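Long-range contact in leucine aminopeptidase 2, chloroplastic (Streptomyces sp. BC16019, PDB 5LHJ), which probably removes N-terminal amino acids from peptides as a manganese-dependent M17 aminopeptidase and takes part in maturation of the peptide antibiotic bottromycin: residues R364-V368 against A453-A459. Numbering follows the deposited sequence.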
ATOM      1  N   ARG A 364     -10.183  47.081 -18.553  1.00 40.61           N
ATOM      2  CA  ARG A 364      -9.340  45.886 -18.638  1.00 40.94           C
ATOM      3  C   ARG A 364      -8.373  45.841 -17.465  1.00 38.42           C
ATOM      4  O   ARG A 364      -7.764  46.856 -17.130  1.00 38.84           O
ATOM      5  CB  ARG A 364      -8.526  45.864 -19.936  1.00 42.91           C
ATOM      6  CG  ARG A 364      -8.053  44.470 -20.278  1.00 43.95           C
ATOM      7  CD  ARG A 364      -6.825  44.389 -21.176  1.00 45.07           C
ATOM      8  NE  ARG A 364      -6.637  42.986 -21.545  1.00 45.13           N
ATOM      9  CZ  ARG A 364      -5.697  42.505 -22.356  1.00 45.42           C
ATOM     10  NH1 ARG A 364      -4.793  43.306 -22.919  1.00 46.49           N
ATOM     11  NH2 ARG A 364      -5.671  41.201 -22.609  1.00 43.60           N
ATOM     12  N   SER A 365      -8.206  44.666 -16.862  1.00 35.81           N
ATOM     13  CA  SER A 365      -7.283  44.524 -15.717  1.00 34.13           C
ATOM     14  C   SER A 365      -5.820  44.649 -16.106  1.00 32.21           C
ATOM     15  O   SER A 365      -5.371  44.038 -17.059  1.00 32.72           O
ATOM     16  CB  SER A 365      -7.522  43.213 -14.987  1.00 33.56           C
ATOM     17  OG  SER A 365      -8.692  43.357 -14.213  1.00 34.17           O
ATOM     18  N   ASP A 366      -5.095  45.474 -15.365  1.00 31.08           N
ATOM     19  CA  ASP A 366      -3.689  45.714 -15.611  1.00 30.46           C
ATOM     20  C   ASP A 366      -2.848  44.545 -15.108  1.00 28.40           C
ATOM     21  O   ASP A 366      -1.726  44.381 -15.567  1.00 27.64           O
ATOM     22  CB  ASP A 366      -3.214  46.988 -14.901  1.00 31.85           C
ATOM     23  CG  ASP A 366      -3.862  48.243 -15.452  1.00 33.34           C
ATOM     24  OD1 ASP A 366      -3.487  48.662 -16.567  1.00 33.40           O
ATOM     25  OD2 ASP A 366      -4.739  48.813 -14.762  1.00 33.71           O
ATOM     26  N   LEU A 367      -3.382  43.773 -14.152  1.00 25.86           N
ATOM     27  CA  LEU A 367      -2.651  42.693 -13.484  1.00 24.87           C
ATOM     28  C   LEU A 367      -3.669  41.669 -12.979  1.00 22.67           C
ATOM     29  O   LEU A 367      -4.742  42.055 -12.536  1.00 21.41           O
ATOM     30  CB  LEU A 367      -1.855  43.257 -12.291  1.00 26.13           C
ATOM     31  CG  LEU A 367      -1.506  42.301 -11.134  1.00 27.13           C
ATOM     32  CD1 LEU A 367      -0.418  41.337 -11.565  1.00 28.12           C
ATOM     33  CD2 LEU A 367      -1.081  43.020  -9.876  1.00 28.08           C
ATOM     34  N   VAL A 368      -3.334  40.384 -13.044  1.00 21.18           N
ATOM     35  CA  VAL A 368      -4.191  39.333 -12.470  1.00 20.79           C
ATOM     36  C   VAL A 368      -3.395  38.489 -11.482  1.00 20.05           C
ATOM     37  O   VAL A 368      -2.317  38.012 -11.816  1.00 20.22           O
ATOM     38  CB  VAL A 368      -4.788  38.429 -13.568  1.00 21.17           C
ATOM     39  CG1 VAL A 368      -5.614  37.289 -12.966  1.00 21.31           C
ATOM     40  CG2 VAL A 368      -5.641  39.264 -14.514  1.00 21.72           C
ATOM     41  N   ALA A 453      -4.243  35.959 -20.803  1.00 21.56           N
ATOM     42  CA  ALA A 453      -4.095  36.611 -22.101  1.00 22.87           C
ATOM     43  C   ALA A 453      -2.724  37.245 -22.276  1.00 24.02           C
ATOM     44  O   ALA A 453      -2.152  37.782 -21.333  1.00 23.74           O
ATOM     45  CB  ALA A 453      -5.177  37.657 -22.311  1.00 23.07           C
ATOM     46  N   ALA A 454      -2.222  37.173 -23.507  1.00 25.74           N
ATOM     47  CA  ALA A 454      -0.899  37.688 -23.870  1.00 27.71           C
ATOM     48  C   ALA A 454      -0.707  39.113 -23.386  1.00 28.10           C
ATOM     49  O   ALA A 454      -1.594  39.951 -23.543  1.00 29.01           O
ATOM     50  CB  ALA A 454      -0.722  37.631 -25.389  1.00 28.54           C
ATOM     51  N   GLY A 455       0.432  39.378 -22.748  1.00 28.98           N
ATOM     52  CA  GLY A 455       0.758  40.731 -22.307  1.00 29.36           C
ATOM     53  C   GLY A 455       0.247  41.181 -20.947  1.00 29.08           C
ATOM     54  O   GLY A 455       0.591  42.283 -20.514  1.00 30.45           O
ATOM     55  N   VAL A 456      -0.559  40.357 -20.261  1.00 26.82           N
ATOM     56  CA  VAL A 456      -1.125  40.737 -18.959  1.00 25.45           C
ATOM     57  C   VAL A 456      -0.227  40.194 -17.836  1.00 24.13           C
ATOM     58  O   VAL A 456      -0.035  38.972 -17.757  1.00 23.75           O
ATOM     59  CB  VAL A 456      -2.561  40.183 -18.785  1.00 25.50           C
ATOM     60  CG1 VAL A 456      -3.122  40.541 -17.421  1.00 25.36           C
ATOM     61  CG2 VAL A 456      -3.478  40.708 -19.896  1.00 26.22           C
ATOM     62  N   PRO A 457       0.333  41.083 -16.979  1.00 23.13           N
ATOM     63  CA  PRO A 457       1.126  40.609 -15.842  1.00 22.20           C
ATOM     64  C   PRO A 457       0.297  39.746 -14.905  1.00 21.15           C
ATOM     65  O   PRO A 457      -0.874  40.053 -14.649  1.00 20.32           O
ATOM     66  CB  PRO A 457       1.576  41.894 -15.141  1.00 23.03           C
ATOM     67  CG  PRO A 457       1.519  42.939 -16.187  1.00 23.70           C
ATOM     68  CD  PRO A 457       0.418  42.549 -17.128  1.00 23.77           C
ATOM     69  N   TRP A 458       0.903  38.673 -14.410  1.00 19.65           N
ATOM     70  CA  TRP A 458       0.177  37.670 -13.644  1.00 18.77           C
ATOM     71  C   TRP A 458       1.061  37.037 -12.591  1.00 18.37           C
ATOM     72  O   TRP A 458       2.258  36.830 -12.817  1.00 18.22           O
ATOM     73  CB  TRP A 458      -0.377  36.611 -14.607  1.00 18.79           C
ATOM     74  CG  TRP A 458      -0.759  35.277 -14.019  1.00 18.69           C
ATOM     75  CD1 TRP A 458      -1.912  34.961 -13.339  1.00 18.91           C
ATOM     76  CD2 TRP A 458       0.006  34.074 -14.094  1.00 18.67           C
ATOM     77  NE1 TRP A 458      -1.892  33.630 -12.972  1.00 18.77           N
ATOM     78  CE2 TRP A 458      -0.727  33.064 -13.436  1.00 18.64           C
ATOM     79  CE3 TRP A 458       1.252  33.750 -14.649  1.00 19.06           C
ATOM     80  CZ2 TRP A 458      -0.256  31.755 -13.328  1.00 18.70           C
ATOM     81  CZ3 TRP A 458       1.724  32.433 -14.531  1.00 18.69           C
ATOM     82  CH2 TRP A 458       0.973  31.468 -13.873  1.00 18.38           C
ATOM     83  N   ALA A 459       0.458  36.750 -11.438  1.00 17.93           N
ATOM     84  CA  ALA A 459       1.086  35.956 -10.395  1.00 17.64           C
ATOM     85  C   ALA A 459       0.105  34.909  -9.880  1.00 17.33           C
ATOM     86  O   ALA A 459      -1.110  35.127  -9.859  1.00 16.91           O
ATOM     87  CB  ALA A 459       1.567  36.841  -9.243  1.00 17.64           C
TER
HETATM   88  O   HOH W   1      -4.370  40.174 -24.762  1.00 33.82           O
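Val368 CG2 meets Val456 CG1 at 4.1 Å, the apolar centre of a parallel strand pairing in the catalytic domain of this M17 aminopeptidase, where strand 367-372 starts beside strand 458-462. Val368 and Trp458 share one face of the sheet, the indole lying near Val368 CG1 through its CD1 and reaching Asp370 with its NE1. The end of the Leu367 side chain turns in, its CD1 lying against Pro457 O (3.4 Å) and 4.1 Å from Pro457 CB; Leu367 also packs on Leu396 of helix 394-407. The backbone illustrates how a parallel pair is joined: Val368 gives its N-H to Pro457 O (3.0 Å) and, through its own O, accepts from Ala459 N (3.1 Å), so that one residue binds to both neighbours of Trp458. Ahead of the strands the chains diverge, and a type II turn from Ala453 to Val456 leads into the second. Here Val456 spans two neighbours. With CG1 anti to the backbone N (chi1 178°) and turned to Val368, CG2 is left to lie over one face of the Arg364 guanidinium, while Ala453 CB sits at the edge. The extended arginine reaches Ser358 O through NH2, which also donates to a water 2.7 Å away that in turn donates to Ala454 O.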